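Local coordinates for putative uncharacterized protein (Chaetomium thermophilum, PDB 4XRI), which acts as an importin-beta transport receptor in the nuclear import of various cargo proteins, and probably binds a small GTPase as its family does, at residues A325-T329 against Y365-V369; Y261-R265 against P320-F324; K711-L715 against V739-A743; L655-L659 against A671-V675. The protein carries 2 engineered substitutions. All coordinates share one frame; numbering follows the deposited sequence.

Contact 1 of 4, residues A325-T329 against Y365-V369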
loop_
_atom_site.group_PDB
_atom_site.type_symbol
_atom_site.label_atom_id
_atom_site.label_comp_id
_atom_site.label_asym_id
_atom_site.label_seq_id
_atom_site.Cartn_x
_atom_site.Cartn_y
_atom_site.Cartn_z
ATOM N N ALA A 325 -19.174 13.977 11.298
ATOM C CA ALA A 325 -17.988 14.747 11.661
ATOM C C ALA A 325 -18.264 16.247 11.669
ATOM O O ALA A 325 -17.833 16.960 12.575
ATOM C CB ALA A 325 -16.848 14.429 10.712
ATOM N N ARG A 326 -18.994 16.713 10.660
ATOM C CA ARG A 326 -19.349 18.123 10.544
ATOM C C ARG A 326 -20.147 18.591 11.760
ATOM O O ARG A 326 -19.820 19.600 12.386
ATOM C CB ARG A 326 -20.147 18.364 9.260
ATOM C CG ARG A 326 -20.456 19.821 8.976
ATOM C CD ARG A 326 -21.324 19.962 7.735
ATOM N NE ARG A 326 -21.555 21.361 7.381
ATOM C CZ ARG A 326 -22.496 22.124 7.925
ATOM N NH1 ARG A 326 -23.299 21.627 8.855
ATOM N NH2 ARG A 326 -22.633 23.387 7.543
ATOM N N VAL A 327 -21.192 17.838 12.086
ATOM C CA VAL A 327 -22.029 18.126 13.244
ATOM C C VAL A 327 -21.230 18.092 14.547
ATOM O O VAL A 327 -21.441 18.913 15.439
ATOM C CB VAL A 327 -23.206 17.122 13.337
ATOM C CG1 VAL A 327 -23.957 17.276 14.656
ATOM C CG2 VAL A 327 -24.147 17.297 12.153
ATOM N N ALA A 328 -20.294 17.153 14.639
ATOM C CA ALA A 328 -19.561 16.914 15.879
ATOM C C ALA A 328 -18.357 17.834 16.069
ATOM O O ALA A 328 -17.705 17.791 17.112
ATOM C CB ALA A 328 -19.109 15.465 15.937
ATOM N N THR A 329 -18.077 18.659 15.062
ATOM C CA THR A 329 -16.881 19.504 15.034
ATOM C C THR A 329 -16.631 20.279 16.328
ATOM O O THR A 329 -15.543 20.213 16.900
ATOM C CB THR A 329 -16.950 20.521 13.878
ATOM O OG1 THR A 329 -17.007 19.825 12.628
ATOM C CG2 THR A 329 -15.726 21.425 13.893
ATOM N N TYR A 365 -10.061 14.752 9.925
ATOM C CA TYR A 365 -11.193 15.615 10.227
ATOM C C TYR A 365 -11.241 16.807 9.277
ATOM O O TYR A 365 -12.313 17.216 8.829
ATOM C CB TYR A 365 -11.125 16.102 11.677
ATOM C CG TYR A 365 -12.466 16.118 12.378
ATOM C CD1 TYR A 365 -13.422 17.077 12.069
ATOM C CD2 TYR A 365 -12.780 15.166 13.342
ATOM C CE1 TYR A 365 -14.651 17.090 12.701
ATOM C CE2 TYR A 365 -14.004 15.174 13.982
ATOM C CZ TYR A 365 -14.934 16.137 13.657
ATOM O OH TYR A 365 -16.154 16.143 14.291
ATOM N N ALA A 366 -10.068 17.356 8.975
ATOM C CA ALA A 366 -9.957 18.499 8.075
ATOM C C ALA A 366 -10.397 18.126 6.663
ATOM O O ALA A 366 -11.031 18.917 5.966
ATOM C CB ALA A 366 -8.534 19.027 8.062
ATOM N N GLN A 367 -10.055 16.908 6.254
ATOM C CA GLN A 367 -10.466 16.385 4.956
ATOM C C GLN A 367 -11.969 16.135 4.935
ATOM O O GLN A 367 -12.635 16.350 3.920
ATOM C CB GLN A 367 -9.715 15.088 4.629
ATOM C CG GLN A 367 -8.220 15.257 4.421
ATOM C CD GLN A 367 -7.504 13.934 4.199
ATOM O OE1 GLN A 367 -7.922 13.117 3.379
ATOM N NE2 GLN A 367 -6.425 13.716 4.941
ATOM N N ALA A 368 -12.495 15.692 6.073
ATOM C CA ALA A 368 -13.889 15.286 6.172
ATOM C C ALA A 368 -14.864 16.464 6.196
ATOM O O ALA A 368 -15.948 16.379 5.625
ATOM C CB ALA A 368 -14.091 14.420 7.414
ATOM N N VAL A 369 -14.491 17.555 6.857
ATOM C CA VAL A 369 -15.434 18.653 7.061
ATOM C C VAL A 369 -15.009 19.960 6.398
ATOM O O VAL A 369 -15.794 20.902 6.318
ATOM C CB VAL A 369 -15.656 18.926 8.562
ATOM C CG1 VAL A 369 -15.853 17.618 9.309
ATOM C CG2 VAL A 369 -14.490 19.709 9.151
#
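Within the superhelix of HEAT repeats, Tyr365 and Val369 from the last turns of helix 354-369 press on Ala325, Ala328 and Thr329 in the opening turns of helix 324-340. The two helical segments run at 111° to each other, so they meet locally rather than along their lengths. Tyr365 reaches furthest: its OH gives a short hydrogen bond of 2.5 Å to Ala325 O, in the carbonyl plane and on a lone pair. The same ring receives the methyl of Ala325 over one face, with CB 4.2 Å from the centroid in a CH-pi contact, while Thr329 OG1 lies at the ring edge, 3.6 Å from Tyr365 CE1. Alanine suits position 325 because its small methyl fits between the ring and Val369 CG1, 3.6 Å from Ala325 CB. Val369 is turned with CG1 anti to the carbonyl carbon (chi1 -45°), which lays this branch over Arg326 N at 3.5 Å. A phenylalanine in place of Tyr365 would probably keep the methyl on the ring face but cost Ala325 O the phenolic donor. The Thr329 hydroxyl lies close to both Ala325 O and Arg326 O. Helix 285-310 packs alongside, with Trp295 on Ala328, Cys299 on Tyr365 and Ile303 on Ala368; its Glu302 accepts a hydrogen bond from Ala325 N, and Val332 and Val333 further along helix 324-340 also touch the tyrosine.

Contact 2 of 4, residues Y261-R265 against P320-F324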
loop_
_atom_site.group_PDB
_atom_site.type_symbol
_atom_site.label_atom_id
_atom_site.label_comp_id
_atom_site.label_asym_id
_atom_site.label_seq_id
_atom_site.Cartn_x
_atom_site.Cartn_y
_atom_site.Cartn_z
ATOM N N TYR A 261 -21.999 1.980 9.140
ATOM C CA TYR A 261 -22.157 3.433 9.149
ATOM C C TYR A 261 -23.582 3.857 8.806
ATOM O O TYR A 261 -24.158 4.730 9.458
ATOM C CB TYR A 261 -21.176 4.075 8.163
ATOM C CG TYR A 261 -21.429 5.547 7.910
ATOM C CD1 TYR A 261 -20.777 6.519 8.653
ATOM C CD2 TYR A 261 -22.309 5.963 6.915
ATOM C CE1 TYR A 261 -20.999 7.860 8.423
ATOM C CE2 TYR A 261 -22.542 7.301 6.681
ATOM C CZ TYR A 261 -21.882 8.247 7.436
ATOM O OH TYR A 261 -22.109 9.583 7.208
ATOM N N GLU A 262 -24.142 3.222 7.781
ATOM C CA GLU A 262 -25.454 3.586 7.258
ATOM C C GLU A 262 -26.582 3.418 8.276
ATOM O O GLU A 262 -27.654 4.000 8.119
ATOM C CB GLU A 262 -25.765 2.758 6.009
ATOM C CG GLU A 262 -25.872 1.262 6.258
ATOM C CD GLU A 262 -26.174 0.482 4.992
ATOM O OE1 GLU A 262 -26.473 1.118 3.960
ATOM O OE2 GLU A 262 -26.106 -0.766 5.028
ATOM N N HIS A 263 -26.338 2.631 9.321
ATOM C CA HIS A 263 -27.362 2.374 10.333
ATOM C C HIS A 263 -27.172 3.195 11.610
ATOM O O HIS A 263 -27.889 2.993 12.590
ATOM C CB HIS A 263 -27.389 0.887 10.706
ATOM C CG HIS A 263 -27.736 -0.025 9.571
ATOM N ND1 HIS A 263 -29.012 -0.137 9.064
ATOM C CD2 HIS A 263 -26.973 -0.893 8.864
ATOM C CE1 HIS A 263 -29.018 -1.024 8.084
ATOM N NE2 HIS A 263 -27.794 -1.496 7.943
ATOM N N MET A 264 -26.226 4.126 11.601
ATOM C CA MET A 264 -25.750 4.716 12.852
ATOM C C MET A 264 -26.372 6.052 13.258
ATOM O O MET A 264 -26.117 6.534 14.363
ATOM C CB MET A 264 -24.232 4.888 12.783
ATOM C CG MET A 264 -23.455 3.588 12.907
ATOM S SD MET A 264 -23.799 2.729 14.457
ATOM C CE MET A 264 -24.910 1.438 13.900
ATOM N N ARG A 265 -27.177 6.644 12.380
ATOM C CA ARG A 265 -27.728 7.978 12.629
ATOM C C ARG A 265 -28.440 8.098 13.975
ATOM O O ARG A 265 -28.103 8.962 14.785
ATOM C CB ARG A 265 -28.694 8.374 11.514
ATOM C CG ARG A 265 -29.231 9.791 11.649
ATOM C CD ARG A 265 -29.972 10.210 10.396
ATOM N NE ARG A 265 -29.584 11.548 9.959
ATOM C CZ ARG A 265 -29.839 12.039 8.751
ATOM N NH1 ARG A 265 -30.480 11.295 7.860
ATOM N NH2 ARG A 265 -29.449 13.266 8.432
ATOM N N PRO A 320 -25.586 6.792 1.439
ATOM C CA PRO A 320 -26.075 7.518 2.616
ATOM C C PRO A 320 -24.965 8.307 3.312
ATOM O O PRO A 320 -23.897 7.762 3.572
ATOM C CB PRO A 320 -26.612 6.400 3.516
ATOM C CG PRO A 320 -27.004 5.323 2.568
ATOM C CD PRO A 320 -26.000 5.378 1.452
ATOM N N PHE A 321 -25.226 9.581 3.593
ATOM C CA PHE A 321 -24.236 10.461 4.211
ATOM C C PHE A 321 -24.905 11.346 5.257
ATOM O O PHE A 321 -25.855 12.066 4.951
ATOM C CB PHE A 321 -23.538 11.311 3.144
ATOM C CG PHE A 321 -22.470 12.216 3.688
ATOM C CD1 PHE A 321 -21.231 11.712 4.042
ATOM C CD2 PHE A 321 -22.702 13.572 3.835
ATOM C CE1 PHE A 321 -20.246 12.540 4.541
ATOM C CE2 PHE A 321 -21.720 14.407 4.331
ATOM C CZ PHE A 321 -20.491 13.891 4.687
ATOM N N TYR A 322 -24.401 11.295 6.488
ATOM C CA TYR A 322 -25.079 11.928 7.616
ATOM C C TYR A 322 -24.318 13.108 8.211
ATOM O O TYR A 322 -24.793 13.732 9.158
ATOM C CB TYR A 322 -25.337 10.895 8.712
ATOM C CG TYR A 322 -26.105 9.682 8.246
ATOM C CD1 TYR A 322 -27.304 9.816 7.558
ATOM C CD2 TYR A 322 -25.630 8.399 8.493
ATOM C CE1 TYR A 322 -28.010 8.706 7.129
ATOM C CE2 TYR A 322 -26.326 7.286 8.069
ATOM C CZ TYR A 322 -27.516 7.443 7.388
ATOM O OH TYR A 322 -28.206 6.329 6.970
ATOM N N ASN A 323 -23.144 13.402 7.662
ATOM C CA ASN A 323 -22.328 14.523 8.128
ATOM C C ASN A 323 -22.022 14.472 9.627
ATOM O O ASN A 323 -22.079 15.495 10.310
ATOM C CB ASN A 323 -23.015 15.853 7.801
ATOM C CG ASN A 323 -22.289 16.637 6.726
ATOM O OD1 ASN A 323 -21.062 16.599 6.635
ATOM N ND2 ASN A 323 -23.048 17.349 5.900
ATOM N N PHE A 324 -21.702 13.282 10.129
ATOM C CA PHE A 324 -21.411 13.095 11.550
ATOM C C PHE A 324 -20.282 13.995 12.033
ATOM O O PHE A 324 -20.414 14.684 13.045
ATOM C CB PHE A 324 -21.054 11.634 11.835
ATOM C CG PHE A 324 -22.229 10.702 11.798
ATOM C CD1 PHE A 324 -23.504 11.156 12.092
ATOM C CD2 PHE A 324 -22.058 9.370 11.469
ATOM C CE1 PHE A 324 -24.585 10.296 12.057
ATOM C CE2 PHE A 324 -23.132 8.507 11.433
ATOM C CZ PHE A 324 -24.398 8.969 11.727
#
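Tyr261 and Tyr322 come together through different first torsions: CG of Tyr261 is anti to the backbone N (chi1 169°), that of Tyr322 anti to the carbonyl carbon. The two rings lie almost parallel (18°) but offset so far that little of one covers the other, and each hydroxyl reaches the other loop's backbone. Tyr322 N donates to Tyr261 OH at 3.0 Å along a nearly straight line (166°), and Tyr322 OH donates to Glu262 O at 2.7 Å, tilted from the carbonyl plane. Phe324 completes an aromatic cluster, its CD2 lying 3.6 Å from Tyr261 CE1. Arg265 passes over the Tyr322 ring: CB stands above its centre, 4.2 Å from the centroid, and NH1 comes within 3.5 Å of Tyr322 CD1. Replacing Tyr322 by an alanine would probably open a gap beside Tyr261, leave Glu262 O without this donor and free the arginine chain to turn. Tyrosine thus serves twice, its ring lying between Tyr261 and the arginine chain while its hydroxyl meets backbone. The exposed Arg265 lies near a bound sulfate, probably from the crystallisation liquor. Tyr261 OH also bonds to Glu302, which takes Phe324 N too, so this carboxylate is likely to polarise the phenol.

Contact 3 of 4, residues K711-L715 against V739-A743; sequences KPAIL and VLQQA
Lys711 and Leu715, one turn apart on helix 711-725, face Val739, Leu740, Gln742 and Ala743 on helix 730-743 across a helical hairpin of the alpha-solenoid, near the end remote from the connecting turn. The segment axes stay 11.9 Å apart and run at 140° to one another, so long side chains must span the gap. Leu715 does so as a fork. Its CD1 points to the methyl of Ala743, CB, at 4.0 Å, while CD2 meets Val739 CG1, also at 4.0 Å, and reaches Leu740 CD2 at 4.2 Å. A branched leucine fits here because its two methyls can meet separate partners on successive turns of the other helix, and alanine at 743 keeps that surface low under CD1. The apolar seam is continued by Ile767 of helix 754-780 against Leu715 and by Leu701 of helix 690-701, which touches both Lys711 and Val739. Lys711 leaves its helix with CG anti to the backbone N (chi1 -172°), then bends at chi3. That shape carries its methylenes past Ala743, with CD 4.4 Å from Ala743 CB, and takes the ammonium to the border of the seam, where a neutral amide receives it. Lysine and glutamine cross obliquely there, and Lys711 NZ makes a weak hydrogen bond of 3.3 Å to Gln742 OE1, lying further from the amide nitrogen NE2 of the same residue.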
loop_
_atom_site.group_PDB
_atom_site.type_symbol
_atom_site.label_atom_id
_atom_site.label_comp_id
_atom_site.label_asym_id
_atom_site.label_seq_id
_atom_site.Cartn_x
_atom_site.Cartn_y
_atom_site.Cartn_z
ATOM N N LYS A 711 4.890 -10.779 -17.680
ATOM C CA LYS A 711 4.291 -10.875 -19.012
ATOM C C LYS A 711 3.726 -9.556 -19.579
ATOM O O LYS A 711 3.979 -9.249 -20.739
ATOM C CB LYS A 711 3.189 -11.934 -19.024
ATOM C CG LYS A 711 2.658 -12.238 -20.425
ATOM C CD LYS A 711 1.613 -13.346 -20.430
ATOM C CE LYS A 711 2.245 -14.708 -20.222
ATOM N NZ LYS A 711 1.248 -15.799 -20.348
ATOM N N PRO A 712 2.979 -8.764 -18.773
ATOM C CA PRO A 712 2.465 -7.508 -19.341
ATOM C C PRO A 712 3.551 -6.598 -19.915
ATOM O O PRO A 712 3.381 -6.065 -21.012
ATOM C CB PRO A 712 1.779 -6.838 -18.142
ATOM C CG PRO A 712 1.354 -7.969 -17.282
ATOM C CD PRO A 712 2.450 -8.989 -17.414
ATOM N N ALA A 713 4.651 -6.433 -19.188
ATOM C CA ALA A 713 5.748 -5.586 -19.649
ATOM C C ALA A 713 6.493 -6.234 -20.815
ATOM O O ALA A 713 7.013 -5.546 -21.693
ATOM C CB ALA A 713 6.703 -5.292 -18.510
ATOM N N ILE A 714 6.539 -7.563 -20.817
ATOM C CA ILE A 714 7.207 -8.308 -21.884
ATOM C C ILE A 714 6.468 -8.147 -23.214
ATOM O O ILE A 714 7.086 -8.017 -24.275
ATOM C CB ILE A 714 7.320 -9.806 -21.527
ATOM C CG1 ILE A 714 8.386 -10.013 -20.450
ATOM C CG2 ILE A 714 7.656 -10.641 -22.752
ATOM C CD1 ILE A 714 8.472 -11.437 -19.947
ATOM N N LEU A 715 5.140 -8.135 -23.146
ATOM C CA LEU A 715 4.321 -7.955 -24.340
ATOM C C LEU A 715 4.454 -6.539 -24.879
ATOM O O LEU A 715 4.567 -6.334 -26.086
ATOM C CB LEU A 715 2.857 -8.272 -24.045
ATOM C CG LEU A 715 2.596 -9.683 -23.513
ATOM C CD1 LEU A 715 1.107 -9.939 -23.403
ATOM C CD2 LEU A 715 3.272 -10.733 -24.390
ATOM N N VAL A 739 1.543 -16.302 -28.587
ATOM C CA VAL A 739 1.575 -15.829 -27.208
ATOM C C VAL A 739 0.488 -14.789 -26.946
ATOM O O VAL A 739 -0.211 -14.847 -25.930
ATOM C CB VAL A 739 2.948 -15.223 -26.863
ATOM C CG1 VAL A 739 2.917 -14.587 -25.483
ATOM C CG2 VAL A 739 4.033 -16.283 -26.956
ATOM N N LEU A 740 0.350 -13.843 -27.870
ATOM C CA LEU A 740 -0.650 -12.786 -27.747
ATOM C C LEU A 740 -2.067 -13.344 -27.674
ATOM O O LEU A 740 -2.891 -12.870 -26.892
ATOM C CB LEU A 740 -0.542 -11.807 -28.920
ATOM C CG LEU A 740 0.735 -10.971 -29.052
ATOM C CD1 LEU A 740 0.756 -10.160 -30.335
ATOM C CD2 LEU A 740 0.882 -10.068 -27.839
ATOM N N GLN A 741 -2.340 -14.354 -28.494
ATOM C CA GLN A 741 -3.659 -14.976 -28.534
ATOM C C GLN A 741 -3.966 -15.709 -27.233
ATOM O O GLN A 741 -5.089 -15.654 -26.732
ATOM C CB GLN A 741 -3.761 -15.940 -29.720
ATOM C CG GLN A 741 -3.845 -15.242 -31.065
ATOM C CD GLN A 741 -3.762 -16.203 -32.238
ATOM O OE1 GLN A 741 -3.069 -17.220 -32.179
ATOM N NE2 GLN A 741 -4.480 -15.888 -33.310
ATOM N N GLN A 742 -2.960 -16.384 -26.684
ATOM C CA GLN A 742 -3.105 -17.071 -25.406
ATOM C C GLN A 742 -3.348 -16.075 -24.281
ATOM O O GLN A 742 -4.213 -16.279 -23.428
ATOM C CB GLN A 742 -1.861 -17.912 -25.104
ATOM C CG GLN A 742 -1.880 -18.608 -23.749
ATOM C CD GLN A 742 -1.025 -17.904 -22.707
ATOM O OE1 GLN A 742 -0.526 -16.799 -22.932
ATOM N NE2 GLN A 742 -0.848 -18.549 -21.559
ATOM N N ALA A 743 -2.576 -14.993 -24.297
ATOM C CA ALA A 743 -2.654 -13.964 -23.267
ATOM C C ALA A 743 -4.033 -13.312 -23.225
ATOM O O ALA A 743 -4.493 -12.877 -22.170
ATOM C CB ALA A 743 -1.578 -12.911 -23.496
#

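Contact 4 of 4, residues L655-L659 against A671-V675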
loop_
_atom_site.group_PDB
_atom_site.type_symbol
_atom_site.label_atom_id
_atom_site.label_comp_id
_atom_site.label_asym_id
_atom_site.label_seq_id
_atom_site.Cartn_x
_atom_site.Cartn_y
_atom_site.Cartn_z
ATOM N N LEU A 655 22.664 -6.250 -19.324
ATOM C CA LEU A 655 21.228 -6.204 -19.562
ATOM C C LEU A 655 20.656 -7.607 -19.745
ATOM O O LEU A 655 19.619 -7.941 -19.171
ATOM C CB LEU A 655 20.921 -5.342 -20.787
ATOM C CG LEU A 655 19.444 -5.168 -21.146
ATOM C CD1 LEU A 655 18.662 -4.683 -19.939
ATOM C CD2 LEU A 655 19.290 -4.202 -22.311
ATOM N N TYR A 656 21.343 -8.419 -20.545
ATOM C CA TYR A 656 20.956 -9.811 -20.760
ATOM C C TYR A 656 20.841 -10.570 -19.442
ATOM O O TYR A 656 19.871 -11.289 -19.207
ATOM C CB TYR A 656 21.967 -10.524 -21.664
ATOM C CG TYR A 656 22.071 -9.970 -23.065
ATOM C CD1 TYR A 656 21.001 -9.312 -23.660
ATOM C CD2 TYR A 656 23.244 -10.109 -23.797
ATOM C CE1 TYR A 656 21.097 -8.807 -24.945
ATOM C CE2 TYR A 656 23.351 -9.608 -25.079
ATOM C CZ TYR A 656 22.276 -8.959 -25.647
ATOM O OH TYR A 656 22.381 -8.461 -26.926
ATOM N N ASN A 657 21.841 -10.398 -18.586
ATOM C CA ASN A 657 21.913 -11.131 -17.329
ATOM C C ASN A 657 20.790 -10.744 -16.378
ATOM O O ASN A 657 20.239 -11.591 -15.676
ATOM C CB ASN A 657 23.266 -10.900 -16.661
ATOM C CG ASN A 657 23.626 -12.003 -15.692
ATOM O OD1 ASN A 657 23.572 -11.821 -14.476
ATOM N ND2 ASN A 657 23.988 -13.165 -16.229
ATOM N N ALA A 658 20.453 -9.459 -16.364
ATOM C CA ALA A 658 19.338 -8.972 -15.564
ATOM C C ALA A 658 18.023 -9.530 -16.098
ATOM O O ALA A 658 17.135 -9.900 -15.328
ATOM C CB ALA A 658 19.311 -7.450 -15.555
ATOM N N LEU A 659 17.916 -9.597 -17.421
ATOM C CA LEU A 659 16.729 -10.136 -18.077
ATOM C C LEU A 659 16.490 -11.601 -17.729
ATOM O O LEU A 659 15.353 -12.019 -17.519
ATOM C CB LEU A 659 16.843 -9.988 -19.598
ATOM C CG LEU A 659 16.475 -8.637 -20.217
ATOM C CD1 LEU A 659 16.847 -8.623 -21.690
ATOM C CD2 LEU A 659 14.992 -8.346 -20.032
ATOM N N ALA A 671 14.951 -4.511 -16.152
ATOM C CA ALA A 671 15.670 -4.914 -17.353
ATOM C C ALA A 671 14.753 -4.921 -18.570
ATOM O O ALA A 671 15.144 -4.487 -19.652
ATOM C CB ALA A 671 16.302 -6.292 -17.155
ATOM N N ILE A 672 13.539 -5.431 -18.386
ATOM C CA ILE A 672 12.546 -5.456 -19.454
ATOM C C ILE A 672 12.192 -4.035 -19.877
ATOM O O ILE A 672 12.056 -3.744 -21.062
ATOM C CB ILE A 672 11.275 -6.198 -19.019
ATOM C CG1 ILE A 672 11.613 -7.644 -18.650
ATOM C CG2 ILE A 672 10.230 -6.155 -20.122
ATOM C CD1 ILE A 672 10.484 -8.368 -17.943
ATOM N N GLY A 673 12.057 -3.154 -18.891
ATOM C CA GLY A 673 11.802 -1.749 -19.144
ATOM C C GLY A 673 12.967 -1.118 -19.883
ATOM O O GLY A 673 12.782 -0.245 -20.732
ATOM N N LEU A 674 14.178 -1.562 -19.562
ATOM C CA LEU A 674 15.378 -1.059 -20.224
ATOM C C LEU A 674 15.411 -1.453 -21.698
ATOM O O LEU A 674 15.887 -0.690 -22.538
ATOM C CB LEU A 674 16.639 -1.565 -19.518
ATOM C CG LEU A 674 17.459 -0.525 -18.752
ATOM C CD1 LEU A 674 17.917 0.588 -19.686
ATOM C CD2 LEU A 674 16.658 0.042 -17.587
ATOM N N VAL A 675 14.913 -2.646 -22.008
ATOM C CA VAL A 675 14.857 -3.102 -23.395
ATOM C C VAL A 675 13.914 -2.213 -24.193
ATOM O O VAL A 675 14.203 -1.842 -25.331
ATOM C CB VAL A 675 14.395 -4.568 -23.508
ATOM C CG1 VAL A 675 14.335 -4.992 -24.973
ATOM C CG2 VAL A 675 15.334 -5.478 -22.732
#
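Leu655, Ala658 and Leu659 form a buried helix-helix interface with Ala671, Ile672, Leu674 and Val675, whose touching side chains are all apolar, close to the turn of a helical hairpin in the alpha-solenoid. Helix 648-660 and helix 665-682 follow each other in the chain, and their segments lie at 132° with axes 9.3 Å apart. No hydrogen bond joins the two segments; the join depends on shape. Ala671 is the point of closest backbone approach, its CA lying 5.4 Å from Leu659 CA, and its methyl is received by the opposite helix: CB touches Ala658 CB at 3.6 Å, while the amide N and the CD2 branch of Leu659 also close on it. Two alanines suit this spot because their small methyls let the backbones come close. The leucines pack next to the Ala671 methyl in different directions. Leu655, with CG anti to the backbone N (chi1 -179°), turns CD1 across the neighbouring helix onto Leu674 CB at 3.7 Å and onto the carbonyl oxygen of Ala671. Leu674 is met chiefly at CB; its side chain also packs on Phe630 of helix 625-640. Phe693 of helix 690-701 covers Leu655, Leu659 and Val675 together, extending the core to the next layer of helices. Leu659 divides its branches: CD2 touches Ile672 CG1 at 3.7 Å, and CD1 abuts Val675 CG2 at 3.6 Å, the leucine and valine side chains crossing at about a right angle.

From the N terminus, contact 2 closes first, joining the loop after helix 243-260 to the loop before helix 324-340. Contact 1 opens at the next residue and brings helix 354-369 back to helix 324-340; the two centres are 13 Å apart, and Glu302 of helix 285-310 bonds to both regions. Much further along, contact 4 closes a short hairpin between helices 648-660 and 665-682, and contact 3 then closes the one formed by helices 711-725 and 730-743. These two touch, Ile672 packing on Ala713 and Ile714. All four loops are in series, none nested or crossed. Contacts 1 and 4 lie on opposite sides of the chain's centre, about 50 Å apart between centres.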